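Local coordinates for outer surface protein (Borrelia burgdorferi, PDB 5IZT) that is of unknown function but probably lies on the surface of the Lyme disease spirochaete and may take part in interactions with the host, at residues S216-L221 / K251-M256; I283-I288 / R376-M381; Q294-L299 / N383-V388. All blocks are in the same frame, centred on the assembly; numbering follows the deposited sequence.

Contact 1. Residues S216-L221 / K251-M256; sequences SAFELL and KFYALM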
loop_
_atom_site.group_PDB
_atom_site.type_symbol
_atom_site.label_atom_id
_atom_site.label_comp_id
_atom_site.label_asym_id
_atom_site.label_seq_id
_atom_site.Cartn_x
_atom_site.Cartn_y
_atom_site.Cartn_z
ATOM N N SER A 216 -17.091 1.768 10.274
ATOM C CA SER A 216 -15.963 2.045 11.156
ATOM C C SER A 216 -14.849 2.762 10.401
ATOM O O SER A 216 -14.935 3.979 10.222
ATOM C CB SER A 216 -15.454 0.764 11.853
ATOM O OG SER A 216 -14.837 -0.171 10.992
ATOM N N ALA A 217 -13.807 2.047 9.952
ATOM C CA ALA A 217 -12.616 2.724 9.436
ATOM C C ALA A 217 -12.926 3.615 8.231
ATOM O O ALA A 217 -12.399 4.726 8.114
ATOM C CB ALA A 217 -11.540 1.698 9.078
ATOM N N PHE A 218 -13.722 3.122 7.285
ATOM C CA PHE A 218 -13.996 3.931 6.105
ATOM C C PHE A 218 -14.939 5.081 6.415
ATOM O O PHE A 218 -14.951 6.076 5.695
ATOM C CB PHE A 218 -14.576 3.055 4.992
ATOM C CG PHE A 218 -13.610 2.020 4.469
ATOM C CD1 PHE A 218 -12.246 2.301 4.405
ATOM C CD2 PHE A 218 -14.060 0.777 4.031
ATOM C CE1 PHE A 218 -11.342 1.349 3.904
ATOM C CE2 PHE A 218 -13.172 -0.177 3.529
ATOM C CZ PHE A 218 -11.803 0.116 3.458
ATOM N N GLU A 219 -15.754 4.963 7.457
ATOM C CA GLU A 219 -16.612 6.086 7.819
ATOM C C GLU A 219 -15.801 7.278 8.317
ATOM O O GLU A 219 -16.253 8.428 8.204
ATOM C CB GLU A 219 -17.627 5.653 8.880
ATOM C CG GLU A 219 -18.770 6.643 9.069
ATOM C CD GLU A 219 -19.928 6.045 9.838
ATOM O OE1 GLU A 219 -19.668 5.225 10.736
ATOM O OE2 GLU A 219 -21.093 6.387 9.540
ATOM N N LEU A 220 -14.611 7.032 8.855
ATOM C CA LEU A 220 -13.818 8.062 9.515
ATOM C C LEU A 220 -12.977 8.891 8.553
ATOM O O LEU A 220 -12.280 9.808 8.999
ATOM C CB LEU A 220 -12.900 7.420 10.567
ATOM C CG LEU A 220 -13.673 6.826 11.746
ATOM C CD1 LEU A 220 -12.697 6.027 12.605
ATOM C CD2 LEU A 220 -14.304 7.960 12.529
ATOM N N LEU A 221 -12.977 8.569 7.268
ATOM C CA LEU A 221 -12.103 9.245 6.316
ATOM C C LEU A 221 -12.883 9.667 5.077
ATOM O O LEU A 221 -13.914 9.078 4.741
ATOM C CB LEU A 221 -10.940 8.331 5.908
ATOM C CG LEU A 221 -9.990 7.902 7.015
ATOM C CD1 LEU A 221 -9.115 6.788 6.496
ATOM C CD2 LEU A 221 -9.134 9.097 7.453
ATOM N N LYS A 251 -7.920 0.247 -3.170
ATOM C CA LYS A 251 -6.481 0.331 -2.915
ATOM C C LYS A 251 -6.121 -0.367 -1.609
ATOM O O LYS A 251 -5.053 -0.980 -1.506
ATOM C CB LYS A 251 -6.023 1.788 -2.880
ATOM C CG LYS A 251 -6.427 2.561 -4.139
ATOM C CD LYS A 251 -5.270 2.943 -4.973
ATOM C CE LYS A 251 -5.742 3.661 -6.242
ATOM N NZ LYS A 251 -5.690 2.746 -7.414
ATOM N N PHE A 252 -6.972 -0.248 -0.578
ATOM C CA PHE A 252 -6.711 -0.995 0.651
ATOM C C PHE A 252 -6.822 -2.495 0.409
ATOM O O PHE A 252 -6.015 -3.277 0.931
ATOM C CB PHE A 252 -7.666 -0.590 1.782
ATOM C CG PHE A 252 -7.375 -1.314 3.062
ATOM C CD1 PHE A 252 -6.245 -0.977 3.822
ATOM C CD2 PHE A 252 -8.178 -2.371 3.478
ATOM C CE1 PHE A 252 -5.943 -1.666 4.992
ATOM C CE2 PHE A 252 -7.877 -3.086 4.661
ATOM C CZ PHE A 252 -6.764 -2.720 5.420
ATOM N N TYR A 253 -7.815 -2.920 -0.364
ATOM C CA TYR A 253 -7.928 -4.350 -0.685
ATOM C C TYR A 253 -6.709 -4.833 -1.453
ATOM O O TYR A 253 -6.234 -5.962 -1.245
ATOM C CB TYR A 253 -9.204 -4.617 -1.485
ATOM C CG TYR A 253 -10.466 -4.123 -0.804
ATOM C CD1 TYR A 253 -10.544 -4.048 0.583
ATOM C CD2 TYR A 253 -11.569 -3.696 -1.554
ATOM C CE1 TYR A 253 -11.693 -3.565 1.218
ATOM C CE2 TYR A 253 -12.739 -3.211 -0.914
ATOM C CZ TYR A 253 -12.789 -3.157 0.458
ATOM O OH TYR A 253 -13.936 -2.689 1.092
ATOM N N ALA A 254 -6.192 -3.992 -2.358
ATOM C CA ALA A 254 -5.002 -4.346 -3.125
ATOM C C ALA A 254 -3.769 -4.449 -2.235
ATOM O O ALA A 254 -2.904 -5.304 -2.462
ATOM C CB ALA A 254 -4.768 -3.321 -4.229
ATOM N N LEU A 255 -3.666 -3.572 -1.233
ATOM C CA LEU A 255 -2.567 -3.637 -0.278
ATOM C C LEU A 255 -2.549 -4.973 0.458
ATOM O O LEU A 255 -1.472 -5.513 0.765
ATOM C CB LEU A 255 -2.698 -2.481 0.721
ATOM C CG LEU A 255 -1.741 -2.475 1.905
ATOM C CD1 LEU A 255 -0.281 -2.349 1.440
ATOM C CD2 LEU A 255 -2.146 -1.331 2.847
ATOM N N MET A 256 -3.735 -5.511 0.753
ATOM C CA MET A 256 -3.921 -6.806 1.396
ATOM C C MET A 256 -3.996 -7.953 0.396
ATOM O O MET A 256 -4.453 -9.050 0.752
ATOM C CB MET A 256 -5.192 -6.771 2.256
ATOM C CG MET A 256 -5.192 -5.591 3.181
ATOM S SD MET A 256 -3.982 -5.910 4.473
ATOM C CE MET A 256 -5.000 -6.914 5.548
#

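Contact 2. Residues I283-I288 / R376-M381; sequences IRELMI and RYLDNM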
loop_
_atom_site.group_PDB
_atom_site.type_symbol
_atom_site.label_atom_id
_atom_site.label_comp_id
_atom_site.label_asym_id
_atom_site.label_seq_id
_atom_site.Cartn_x
_atom_site.Cartn_y
_atom_site.Cartn_z
ATOM N N ILE A 283 -7.554 4.699 14.480
ATOM C CA ILE A 283 -8.088 4.030 13.297
ATOM C C ILE A 283 -7.775 4.837 12.043
ATOM O O ILE A 283 -7.364 4.274 11.015
ATOM C CB ILE A 283 -9.607 3.806 13.452
ATOM C CG1 ILE A 283 -9.912 2.864 14.609
ATOM C CG2 ILE A 283 -10.200 3.210 12.171
ATOM C CD1 ILE A 283 -11.457 2.774 14.913
ATOM N N ARG A 284 -7.963 6.161 12.106
ATOM C CA ARG A 284 -7.610 7.023 10.977
ATOM C C ARG A 284 -6.135 6.868 10.600
ATOM O O ARG A 284 -5.804 6.669 9.425
ATOM C CB ARG A 284 -7.917 8.491 11.302
ATOM C CG ARG A 284 -9.405 8.850 11.307
ATOM C CD ARG A 284 -9.654 10.347 11.507
ATOM N NE ARG A 284 -11.091 10.629 11.471
ATOM C CZ ARG A 284 -11.810 11.011 12.524
ATOM N NH1 ARG A 284 -11.228 11.179 13.705
ATOM N NH2 ARG A 284 -13.109 11.246 12.389
ATOM N N GLU A 285 -5.233 6.989 11.585
ATOM C CA GLU A 285 -3.802 6.868 11.293
ATOM C C GLU A 285 -3.471 5.502 10.690
ATOM O O GLU A 285 -2.639 5.415 9.778
ATOM C CB GLU A 285 -2.955 7.097 12.547
ATOM C CG GLU A 285 -3.030 8.497 13.168
ATOM C CD GLU A 285 -1.967 8.705 14.264
ATOM O OE1 GLU A 285 -2.173 8.270 15.417
ATOM O OE2 GLU A 285 -0.895 9.278 13.954
ATOM N N LEU A 286 -4.075 4.421 11.202
ATOM C CA LEU A 286 -3.785 3.094 10.656
ATOM C C LEU A 286 -4.208 3.004 9.200
ATOM O O LEU A 286 -3.434 2.555 8.344
ATOM C CB LEU A 286 -4.482 1.985 11.461
ATOM C CG LEU A 286 -3.971 1.790 12.894
ATOM C CD1 LEU A 286 -4.944 0.898 13.655
ATOM C CD2 LEU A 286 -2.572 1.185 12.877
ATOM N N MET A 287 -5.444 3.415 8.900
ATOM C CA MET A 287 -5.932 3.285 7.529
ATOM C C MET A 287 -5.200 4.238 6.591
ATOM O O MET A 287 -4.881 3.869 5.452
ATOM C CB MET A 287 -7.443 3.529 7.467
ATOM C CG MET A 287 -7.995 3.401 6.041
ATOM S SD MET A 287 -7.688 1.779 5.275
ATOM C CE MET A 287 -8.714 0.704 6.292
ATOM N N ILE A 288 -4.920 5.463 7.045
ATOM C CA ILE A 288 -4.174 6.396 6.201
ATOM C C ILE A 288 -2.794 5.827 5.876
ATOM O O ILE A 288 -2.293 5.985 4.755
ATOM C CB ILE A 288 -4.076 7.779 6.880
ATOM C CG1 ILE A 288 -5.410 8.521 6.797
ATOM C CG2 ILE A 288 -2.939 8.624 6.256
ATOM C CD1 ILE A 288 -5.466 9.793 7.645
ATOM N N ARG A 376 2.796 -1.191 19.472
ATOM C CA ARG A 376 3.496 -2.277 18.784
ATOM C C ARG A 376 3.571 -2.081 17.277
ATOM O O ARG A 376 4.618 -2.361 16.682
ATOM C CB ARG A 376 2.853 -3.642 19.067
ATOM C CG ARG A 376 3.683 -4.784 18.465
ATOM C CD ARG A 376 3.357 -6.161 18.998
ATOM N NE ARG A 376 4.194 -7.172 18.342
ATOM C CZ ARG A 376 4.093 -8.482 18.556
ATOM N NH1 ARG A 376 3.194 -8.947 19.416
ATOM N NH2 ARG A 376 4.884 -9.330 17.914
ATOM N N TYR A 377 2.504 -1.594 16.648
ATOM C CA TYR A 377 2.427 -1.609 15.193
ATOM C C TYR A 377 2.376 -0.234 14.534
ATOM O O TYR A 377 2.814 -0.113 13.387
ATOM C CB TYR A 377 1.203 -2.415 14.723
ATOM C CG TYR A 377 1.184 -3.829 15.250
ATOM C CD1 TYR A 377 1.990 -4.818 14.696
ATOM C CD2 TYR A 377 0.311 -4.189 16.286
ATOM C CE1 TYR A 377 1.962 -6.141 15.192
ATOM C CE2 TYR A 377 0.278 -5.487 16.777
ATOM C CZ TYR A 377 1.093 -6.452 16.225
ATOM O OH TYR A 377 1.041 -7.730 16.727
ATOM N N LEU A 378 1.836 0.800 15.191
ATOM C CA LEU A 378 1.513 2.027 14.455
ATOM C C LEU A 378 2.759 2.676 13.857
ATOM O O LEU A 378 2.766 3.074 12.687
ATOM C CB LEU A 378 0.776 3.011 15.371
ATOM C CG LEU A 378 0.429 4.372 14.759
ATOM C CD1 LEU A 378 -0.461 4.241 13.500
ATOM C CD2 LEU A 378 -0.225 5.269 15.812
ATOM N N ASP A 379 3.819 2.819 14.655
ATOM C CA ASP A 379 5.022 3.480 14.154
ATOM C C ASP A 379 5.654 2.698 13.014
ATOM O O ASP A 379 6.140 3.291 12.039
ATOM C CB ASP A 379 6.020 3.682 15.297
ATOM C CG ASP A 379 5.581 4.762 16.266
ATOM O OD1 ASP A 379 5.306 5.902 15.817
ATOM O OD2 ASP A 379 5.444 4.450 17.470
ATOM N N ASN A 380 5.674 1.369 13.119
ATOM C CA ASN A 380 6.216 0.555 12.034
ATOM C C ASN A 380 5.418 0.748 10.749
ATOM O O ASN A 380 5.989 0.798 9.651
ATOM C CB ASN A 380 6.208 -0.921 12.426
ATOM C CG ASN A 380 7.202 -1.263 13.512
ATOM O OD1 ASN A 380 8.236 -0.606 13.693
ATOM N ND2 ASN A 380 6.890 -2.318 14.251
ATOM N N MET A 381 4.089 0.825 10.852
ATOM C CA MET A 381 3.272 1.024 9.655
ATOM C C MET A 381 3.477 2.411 9.053
ATOM O O MET A 381 3.608 2.552 7.830
ATOM C CB MET A 381 1.801 0.802 9.994
ATOM C CG MET A 381 1.493 -0.659 10.301
ATOM S SD MET A 381 -0.195 -0.896 10.943
ATOM C CE MET A 381 -0.566 -2.533 10.291
#

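Contact 3. Residues Q294-L299 / N383-V388; sequences QISFEL and NARQSV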
loop_
_atom_site.group_PDB
_atom_site.type_symbol
_atom_site.label_atom_id
_atom_site.label_comp_id
_atom_site.label_asym_id
_atom_site.label_seq_id
_atom_site.Cartn_x
_atom_site.Cartn_y
_atom_site.Cartn_z
ATOM N N GLN A 294 -0.098 2.054 -0.409
ATOM C CA GLN A 294 -0.466 1.484 -1.702
ATOM C C GLN A 294 -0.505 2.559 -2.782
ATOM O O GLN A 294 -0.106 2.314 -3.927
ATOM C CB GLN A 294 -1.818 0.770 -1.601
ATOM C CG GLN A 294 -2.227 0.026 -2.886
ATOM C CD GLN A 294 -1.336 -1.168 -3.180
ATOM O OE1 GLN A 294 -0.663 -1.682 -2.290
ATOM N NE2 GLN A 294 -1.329 -1.613 -4.436
ATOM N N ILE A 295 -0.975 3.762 -2.438
ATOM C CA ILE A 295 -1.078 4.809 -3.444
ATOM C C ILE A 295 0.310 5.184 -3.941
ATOM O O ILE A 295 0.551 5.274 -5.152
ATOM C CB ILE A 295 -1.820 6.027 -2.874
ATOM C CG1 ILE A 295 -3.307 5.670 -2.663
ATOM C CG2 ILE A 295 -1.634 7.224 -3.808
ATOM C CD1 ILE A 295 -4.098 6.702 -1.847
ATOM N N SER A 296 1.242 5.416 -3.012
ATOM C CA SER A 296 2.607 5.763 -3.419
ATOM C C SER A 296 3.260 4.629 -4.187
ATOM O O SER A 296 4.013 4.875 -5.135
ATOM C CB SER A 296 3.468 6.113 -2.207
ATOM O OG SER A 296 3.095 7.361 -1.636
ATOM N N PHE A 297 3.046 3.390 -3.739
ATOM C CA PHE A 297 3.586 2.218 -4.434
ATOM C C PHE A 297 3.155 2.201 -5.898
ATOM O O PHE A 297 3.987 2.041 -6.802
ATOM C CB PHE A 297 3.130 0.946 -3.704
ATOM C CG PHE A 297 3.522 -0.332 -4.375
ATOM C CD1 PHE A 297 4.822 -0.825 -4.260
ATOM C CD2 PHE A 297 2.601 -1.056 -5.097
ATOM C CE1 PHE A 297 5.180 -2.028 -4.865
ATOM C CE2 PHE A 297 2.955 -2.266 -5.716
ATOM C CZ PHE A 297 4.248 -2.740 -5.606
ATOM N N GLU A 298 1.857 2.386 -6.159
ATOM C CA GLU A 298 1.376 2.336 -7.540
ATOM C C GLU A 298 1.910 3.501 -8.369
ATOM O O GLU A 298 2.214 3.338 -9.562
ATOM C CB GLU A 298 -0.160 2.311 -7.558
ATOM C CG GLU A 298 -0.744 1.005 -7.018
ATOM C CD GLU A 298 -2.271 0.958 -7.041
ATOM O OE1 GLU A 298 -2.905 1.794 -7.724
ATOM O OE2 GLU A 298 -2.835 0.075 -6.356
ATOM N N LEU A 299 1.989 4.697 -7.781
ATOM C CA LEU A 299 2.549 5.834 -8.511
ATOM C C LEU A 299 4.031 5.611 -8.823
ATOM O O LEU A 299 4.520 6.008 -9.888
ATOM C CB LEU A 299 2.347 7.128 -7.711
ATOM C CG LEU A 299 0.924 7.690 -7.586
ATOM C CD1 LEU A 299 0.891 8.768 -6.534
ATOM C CD2 LEU A 299 0.431 8.255 -8.931
ATOM N N ASN A 383 6.161 4.260 9.435
ATOM C CA ASN A 383 7.528 4.333 8.916
ATOM C C ASN A 383 7.631 3.635 7.564
ATOM O O ASN A 383 8.352 4.095 6.663
ATOM C CB ASN A 383 8.503 3.714 9.931
ATOM C CG ASN A 383 8.712 4.605 11.159
ATOM O OD1 ASN A 383 8.486 5.811 11.098
ATOM N ND2 ASN A 383 9.157 4.016 12.270
ATOM N N ALA A 384 6.895 2.532 7.390
ATOM C CA ALA A 384 6.873 1.878 6.083
ATOM C C ALA A 384 6.229 2.772 5.026
ATOM O O ALA A 384 6.748 2.876 3.901
ATOM C CB ALA A 384 6.147 0.534 6.169
ATOM N N ARG A 385 5.105 3.421 5.368
ATOM C CA ARG A 385 4.449 4.330 4.431
ATOM C C ARG A 385 5.397 5.435 4.001
ATOM O O ARG A 385 5.520 5.735 2.811
ATOM C CB ARG A 385 3.187 4.935 5.057
ATOM C CG ARG A 385 2.341 5.805 4.089
ATOM C CD ARG A 385 2.833 7.257 3.964
ATOM N NE ARG A 385 2.058 8.029 2.993
ATOM C CZ ARG A 385 2.203 7.940 1.673
ATOM N NH1 ARG A 385 3.095 7.105 1.160
ATOM N NH2 ARG A 385 1.455 8.681 0.866
ATOM N N GLN A 386 6.057 6.068 4.968
ATOM C CA GLN A 386 6.979 7.156 4.678
ATOM C C GLN A 386 8.142 6.688 3.814
ATOM O O GLN A 386 8.626 7.433 2.953
ATOM C CB GLN A 386 7.480 7.749 5.999
ATOM C CG GLN A 386 8.518 8.847 5.871
ATOM C CD GLN A 386 7.956 10.118 5.276
ATOM O OE1 GLN A 386 6.748 10.360 5.324
ATOM N NE2 GLN A 386 8.832 10.943 4.711
ATOM N N SER A 387 8.603 5.454 4.019
ATOM C CA SER A 387 9.724 4.958 3.228
ATOM C C SER A 387 9.327 4.759 1.772
ATOM O O SER A 387 10.126 5.030 0.861
ATOM C CB SER A 387 10.258 3.654 3.812
ATOM O OG SER A 387 11.435 3.256 3.138
ATOM N N VAL A 388 8.108 4.268 1.529
ATOM C CA VAL A 388 7.652 4.110 0.146
ATOM C C VAL A 388 7.529 5.475 -0.517
ATOM O O VAL A 388 7.946 5.669 -1.668
ATOM C CB VAL A 388 6.318 3.334 0.092
ATOM C CG1 VAL A 388 5.793 3.300 -1.348
ATOM C CG2 VAL A 388 6.503 1.892 0.592
#

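Contact 1. Residues S216-L221 / K251-M256
Phe218 reaches from the loop between helices 179-197 and 243-255 to two aromatic side chains on helix 243-255. Its CG lies beside the backbone N and anti to the carbonyl carbon (chi1 -65°), which sends the far end of the ring toward the helix. There Phe218 CE2 meets Tyr253 OH at 3.6 Å, while Phe218 CZ stands 4.4 Å from Phe252 CD2, an atom that sits at the edge of the Phe218 ring and near its plane. The two neighbours on the helix leave it by different routes: CG of Phe252 is anti to its backbone N (chi1 -178°), whereas CG of Tyr253 stands beside its backbone N (chi1 -55°), bringing the hydroxyl obliquely in to Phe218 CE2. That hydroxyl is hydrogen-bonded to Glu206, so its polar demand is met even where it borders a phenyl group. Met256 CG lies 3.9 Å above one face of the Phe252 ring, toward its rim. All three touching residues are buried, and the aromatic cluster continues through Phe266 beside Phe252 and through Phe204 and Phe211 around Tyr253. Such a cluster is characteristic of the hydrophobic core of an all-helical domain, here packing an irregular connection against a helix.

Contact 2. Residues I283-I288 / R376-M381
Leu378 lays its two methyl branches across neighbouring side chains of helix 280-316, CD1 against Leu286 and the base of Glu285, CD2 against the carboxylate end of Glu285. Its CG is anti to the backbone N (chi1 177°), a setting that carries both methyls into the gap between the helices. Leu378 CD1 approaches Leu286 CD2 to 3.8 Å and Glu285 CB to 3.9 Å. The Leu286 methyl also meets sulfur, with Leu286 CD2 at 3.7 Å from Met381 SD. One branch of Leu286 thus touches residues a helical turn apart on helix 366-395.

Glu285 and Leu378 cross at about a right angle. The glutamate chain is extended beyond CG, and its OE1 comes to 3.6 Å from Leu378 CD2, a van der Waals contact; the other oxygen, OE2, accepts a hydrogen bond from Gln382 NE2, one residue beyond the 376-381 segment.

Leu286 and Leu378 have the closest pair of CA atoms, 6.6 Å apart, and the local axes pass at 9.9 Å with an angle of 41° between their N-to-C directions. Met270 of helix 260-274 also packs on Leu286, and Trp346 of helix 322-359 on Met381, so the pair belongs to a larger helical bundle. The chemistry changes across the interface: leucine and methionine make a buried apolar centre, while the partly exposed glutamate borders it with CB and one carboxylate oxygen and spends the other oxygen on Gln382, implying that dispersion and desolvation probably hold the helices here, with one polar tie beside them.

Contact 3. Residues Q294-L299 / N383-V388
Arg385 NH1, in one of two modelled conformers of the arginine, donates to Ser296 OG at 2.8 Å, a nearly straight bond with an N-H...O angle of 163°. The hydroxyl oxygen lies in the guanidinium plane, at its edge, and Arg385 NH2 adds a weak second bond to Ser296 OG at 3.3 Å. In this conformer one oxygen therefore receives both terminal nitrogens, unequally, which probably favours a particular rotation of the planar group. The arginine gets there by a bend: its chain turns at chi2 (-84°) after CG leaves anti to the backbone N. Ser296 OG also has a weak hydrogen bond to Gly292 O.

A second polar pair lies within helix 280-316, where Gln294 NE2 donates to Glu298 OE2 at 3.0 Å, one turn along. Glu298 OE2 receives it through its anti lone pair, on the side away from the other carboxylate oxygen, and lies close to the amide plane of Gln294. Gln294 OE1 meets Arg343 of helix 322-359.

The two segments run nearly parallel in this helical bundle, their local axes 9.2 Å apart and inclined by 22°. A small serine stands where the CA atoms come nearest, opposite Val388.

Next to the serine–arginine bond, Val388 supplies the apolar part. Its CG1, anti to the backbone N, points to the facing helix and touches Ser296 CB at 3.7 Å and the backbone Phe297 N at 3.6 Å. The Phe297 ring turns away from this interface toward helix 322-359, packing on Ile339 and Leu340 and making a cation-pi interaction with Arg343.

From the N terminus, contact 1 closes first: the chain leaves 216-221 and, 30 residues later, returns on helix 243-255. It is complete before helix 280-316 begins, so it precedes contacts 2 and 3 in series. Those two share helices 280-316 and 366-395 and cross, their segments alternating along the chain, and each closes a long, mostly helical excursion through helix 322-359. Contact 1 joins contact 2 through Leu220 O with Arg284 NE and, in one of its two modelled conformers, through Met287, which packs on Phe218, Leu221 and Phe252. It reaches contact 3 by the Lys251–Glu298 salt bridge. Helix 280-316 thus links the loop after helix 179-197, and helix 243-255, to helix 366-395.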